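Local coordinates for protein endoglucanase (Bacillus akibai, PDB 1UWW) that hydrolyses internal beta-1,4-glucosidic linkages in cellulose and related beta-glucans, this chain being its family 28 carbohydrate-binding module, specific for non-crystalline cellulose, at residues W30-E35 with L53-G58. Sequence-based numbering, arbitrary orientation.
Sequences WDWAGE and LSWEFG
W30 meets L53 through its CB: the leucine methyl CD2 lies 3.8 Å from W30 CB and approaches the indole obliquely. The indole itself leads away from L53, among L74 and F76 of strand 73-77 and M166 and I168 of strand 165-173, while its NE1 is hydrogen-bonded to S20 OG. L53 supplies a branched apolar end; with CG anti to the backbone N (chi1 -177°), its CD2 methyl reaches W30 CB. D31 points away from strand 50-58. Its OD1 accepts a bent hydrogen bond from the N of W32, 2.9 Å long, and is also salt-bridged to R27; OD2 pairs with K13. W32 then spans the wider part of the interface, where the CA atoms of W32 and W55 are 10.8 Å apart, a separation that two large indoles can bridge. The benzo edge of W32 points at one face of the W55 pyrrole ring in a T-shaped stack, planes at 80° and ring centroids 4.8 Å apart. CH2 leads, 3.6 Å from W55 CD1, with CZ2 beside it at 3.8 Å from W55 CG. L42 and P72 touch both indoles. Strands 30-32 and 50-58 belong to the two facing antiparallel sheets of a beta-sandwich. No hydrogen bond joins these segments: dispersion, probably with the weak attraction of aromatic C-H edges for a pi face, contributes to holding the sheets together here, while the polar NE1 of W32 is hydrogen-bonded to T40 O and not to strand 50-58.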
ATOM      1  N   TRP A  30      -6.560 -22.604   3.941  1.00 18.75           N
ATOM      2  CA  TRP A  30      -5.899 -21.640   3.046  1.00 18.66           C
ATOM      3  C   TRP A  30      -5.727 -22.213   1.648  1.00 19.50           C
ATOM      4  O   TRP A  30      -5.350 -23.378   1.483  1.00 20.97           O
ATOM      5  CB  TRP A  30      -4.544 -21.238   3.633  1.00 17.78           C
ATOM      6  CG  TRP A  30      -4.685 -20.368   4.834  1.00 17.37           C
ATOM      7  CD1 TRP A  30      -4.838 -20.750   6.136  1.00 17.99           C
ATOM      8  CD2 TRP A  30      -4.739 -18.943   4.824  1.00 16.72           C
ATOM      9  NE1 TRP A  30      -4.965 -19.642   6.932  1.00 18.23           N
ATOM     10  CE2 TRP A  30      -4.937 -18.520   6.150  1.00 17.94           C
ATOM     11  CE3 TRP A  30      -4.690 -17.975   3.814  1.00 18.78           C
ATOM     12  CZ2 TRP A  30      -5.048 -17.173   6.497  1.00 18.55           C
ATOM     13  CZ3 TRP A  30      -4.798 -16.645   4.152  1.00 19.20           C
ATOM     14  CH2 TRP A  30      -4.973 -16.251   5.493  1.00 20.42           C
ATOM     15  N   ASP A  31      -5.929 -21.378   0.648  1.00 19.76           N
ATOM     16  CA  ASP A  31      -5.835 -21.780  -0.745  1.00 20.08           C
ATOM     17  C   ASP A  31      -5.464 -20.565  -1.578  1.00 19.83           C
ATOM     18  O   ASP A  31      -5.350 -19.448  -1.058  1.00 19.73           O
ATOM     19  CB  ASP A  31      -7.188 -22.318  -1.198  1.00 20.89           C
ATOM     20  CG  ASP A  31      -7.095 -23.344  -2.291  1.00 24.23           C
ATOM     21  OD1 ASP A  31      -6.030 -23.515  -2.914  1.00 26.05           O
ATOM     22  OD2 ASP A  31      -8.089 -24.078  -2.568  1.00 32.39           O
ATOM     23  N   TRP A  32      -5.262 -20.770  -2.865  1.00 19.47           N
ATOM     24  CA  TRP A  32      -5.063 -19.662  -3.793  1.00 18.91           C
ATOM     25  C   TRP A  32      -6.388 -18.982  -4.118  1.00 19.84           C
ATOM     26  O   TRP A  32      -7.389 -19.659  -4.407  1.00 21.60           O
ATOM     27  CB  TRP A  32      -4.421 -20.134  -5.090  1.00 19.22           C
ATOM     28  CG  TRP A  32      -3.026 -20.596  -4.954  1.00 18.45           C
ATOM     29  CD1 TRP A  32      -2.529 -21.826  -5.291  1.00 20.22           C
ATOM     30  CD2 TRP A  32      -1.893 -19.851  -4.445  1.00 18.19           C
ATOM     31  NE1 TRP A  32      -1.184 -21.894  -5.030  1.00 19.39           N
ATOM     32  CE2 TRP A  32      -0.764 -20.691  -4.510  1.00 18.57           C
ATOM     33  CE3 TRP A  32      -1.720 -18.540  -3.972  1.00 18.77           C
ATOM     34  CZ2 TRP A  32       0.503 -20.270  -4.136  1.00 18.58           C
ATOM     35  CZ3 TRP A  32      -0.460 -18.144  -3.581  1.00 17.93           C
ATOM     36  CH2 TRP A  32       0.636 -19.004  -3.675  1.00 19.07           C
ATOM     37  N   ALA A  33      -6.414 -17.653  -4.125  1.00 19.56           N
ATOM     38  CA  ALA A  33      -7.527 -16.916  -4.713  1.00 21.08           C
ATOM     39  C   ALA A  33      -7.563 -17.207  -6.213  1.00 22.32           C
ATOM     40  O   ALA A  33      -6.515 -17.456  -6.819  1.00 21.97           O
ATOM     41  CB  ALA A  33      -7.383 -15.427  -4.454  1.00 20.29           C
ATOM     42  N   GLY A  34      -8.758 -17.186  -6.819  1.00 24.73           N
ATOM     43  CA  GLY A  34      -8.889 -17.380  -8.262  1.00 25.90           C
ATOM     44  C   GLY A  34      -8.056 -16.388  -9.073  1.00 26.51           C
ATOM     45  O   GLY A  34      -7.479 -16.738 -10.100  1.00 28.13           O
ATOM     46  N   GLU A  35      -7.926 -15.160  -8.575  1.00 26.64           N
ATOM     47  CA  GLU A  35      -7.117 -14.145  -9.259  1.00 27.17           C
ATOM     48  C   GLU A  35      -5.606 -14.180  -8.950  1.00 25.26           C
ATOM     49  O   GLU A  35      -4.867 -13.303  -9.385  1.00 25.30           O
ATOM     50  CB  GLU A  35      -7.666 -12.744  -8.953  1.00 28.30           C
ATOM     51  CG  GLU A  35      -9.045 -12.481  -9.531  1.00 32.46           C
ATOM     52  CD  GLU A  35      -9.020 -12.298 -11.045  1.00 37.97           C
ATOM     53  OE1 GLU A  35      -8.331 -11.364 -11.535  1.00 42.36           O
ATOM     54  OE2 GLU A  35      -9.687 -13.085 -11.758  1.00 43.03           O
ATOM     55  N   LEU A  53       2.792 -22.709   6.187  1.00 16.66           N
ATOM     56  CA  LEU A  53       2.266 -22.757   4.822  1.00 17.58           C
ATOM     57  C   LEU A  53       3.359 -22.200   3.890  1.00 17.77           C
ATOM     58  O   LEU A  53       3.894 -21.133   4.146  1.00 18.36           O
ATOM     59  CB  LEU A  53       1.026 -21.889   4.733  1.00 17.40           C
ATOM     60  CG  LEU A  53       0.290 -21.872   3.393  1.00 18.41           C
ATOM     61  CD1 LEU A  53      -0.327 -23.218   3.088  1.00 19.00           C
ATOM     62  CD2 LEU A  53      -0.757 -20.771   3.380  1.00 18.94           C
ATOM     63  N   SER A  54       3.660 -22.883   2.788  1.00 18.03           N
ATOM     64  CA  SER A  54       4.817 -22.546   1.949  1.00 18.00           C
ATOM     65  C   SER A  54       4.571 -22.734   0.463  1.00 17.23           C
ATOM     66  O   SER A  54       3.806 -23.602   0.056  1.00 17.90           O
ATOM     67  CB  SER A  54       6.020 -23.372   2.438  1.00 18.95           C
ATOM     68  OG  SER A  54       7.233 -23.002   1.836  1.00 18.12           O
ATOM     69  N   TRP A  55       5.202 -21.875  -0.327  1.00 17.76           N
ATOM     70  CA  TRP A  55       5.243 -22.046  -1.783  1.00 17.07           C
ATOM     71  C   TRP A  55       6.547 -21.433  -2.267  1.00 17.50           C
ATOM     72  O   TRP A  55       7.189 -20.674  -1.566  1.00 17.18           O
ATOM     73  CB  TRP A  55       3.999 -21.436  -2.451  1.00 17.67           C
ATOM     74  CG  TRP A  55       3.887 -19.948  -2.348  1.00 17.86           C
ATOM     75  CD1 TRP A  55       4.227 -19.046  -3.312  1.00 18.43           C
ATOM     76  CD2 TRP A  55       3.370 -19.173  -1.239  1.00 17.79           C
ATOM     77  NE1 TRP A  55       3.982 -17.769  -2.865  1.00 17.37           N
ATOM     78  CE2 TRP A  55       3.444 -17.819  -1.607  1.00 18.57           C
ATOM     79  CE3 TRP A  55       2.873 -19.492   0.028  1.00 17.74           C
ATOM     80  CZ2 TRP A  55       3.012 -16.783  -0.765  1.00 17.62           C
ATOM     81  CZ3 TRP A  55       2.459 -18.451   0.869  1.00 17.02           C
ATOM     82  CH2 TRP A  55       2.537 -17.128   0.463  1.00 17.77           C
ATOM     83  N   GLU A  56       6.919 -21.726  -3.505  1.00 18.54           N
ATOM     84  CA  GLU A  56       8.062 -21.092  -4.132  1.00 20.26           C
ATOM     85  C   GLU A  56       7.685 -20.531  -5.492  1.00 19.85           C
ATOM     86  O   GLU A  56       6.792 -21.028  -6.166  1.00 22.30           O
ATOM     87  CB  GLU A  56       9.299 -21.981  -4.168  1.00 23.77           C
ATOM     88  CG  GLU A  56       9.231 -23.296  -4.845  1.00 27.87           C
ATOM     89  CD  GLU A  56      10.621 -23.979  -4.845  1.00 31.38           C
ATOM     90  OE1 GLU A  56      11.503 -23.677  -3.979  1.00 34.00           O
ATOM     91  OE2 GLU A  56      10.835 -24.812  -5.713  1.00 35.64           O
ATOM     92  N   PHE A  57       8.345 -19.457  -5.849  1.00 19.14           N
ATOM     93  CA  PHE A  57       8.041 -18.739  -7.080  1.00 18.93           C
ATOM     94  C   PHE A  57       9.109 -17.688  -7.301  1.00 19.52           C
ATOM     95  O   PHE A  57       9.908 -17.401  -6.436  1.00 17.96           O
ATOM     96  CB  PHE A  57       6.657 -18.060  -7.010  1.00 19.65           C
ATOM     97  CG  PHE A  57       6.647 -16.805  -6.167  1.00 19.93           C
ATOM     98  CD1 PHE A  57       6.723 -16.859  -4.770  1.00 20.94           C
ATOM     99  CD2 PHE A  57       6.657 -15.550  -6.764  1.00 21.33           C
ATOM    100  CE1 PHE A  57       6.755 -15.694  -4.029  1.00 22.16           C
ATOM    101  CE2 PHE A  57       6.726 -14.421  -5.998  1.00 22.21           C
ATOM    102  CZ  PHE A  57       6.769 -14.503  -4.649  1.00 20.63           C
ATOM    103  N   GLY A  58       9.106 -17.101  -8.495  1.00 19.51           N
ATOM    104  CA  GLY A  58       9.838 -15.882  -8.742  1.00 19.80           C
ATOM    105  C   GLY A  58       9.028 -14.952  -9.602  1.00 18.75           C
ATOM    106  O   GLY A  58       8.357 -15.413 -10.514  1.00 20.46           O
TER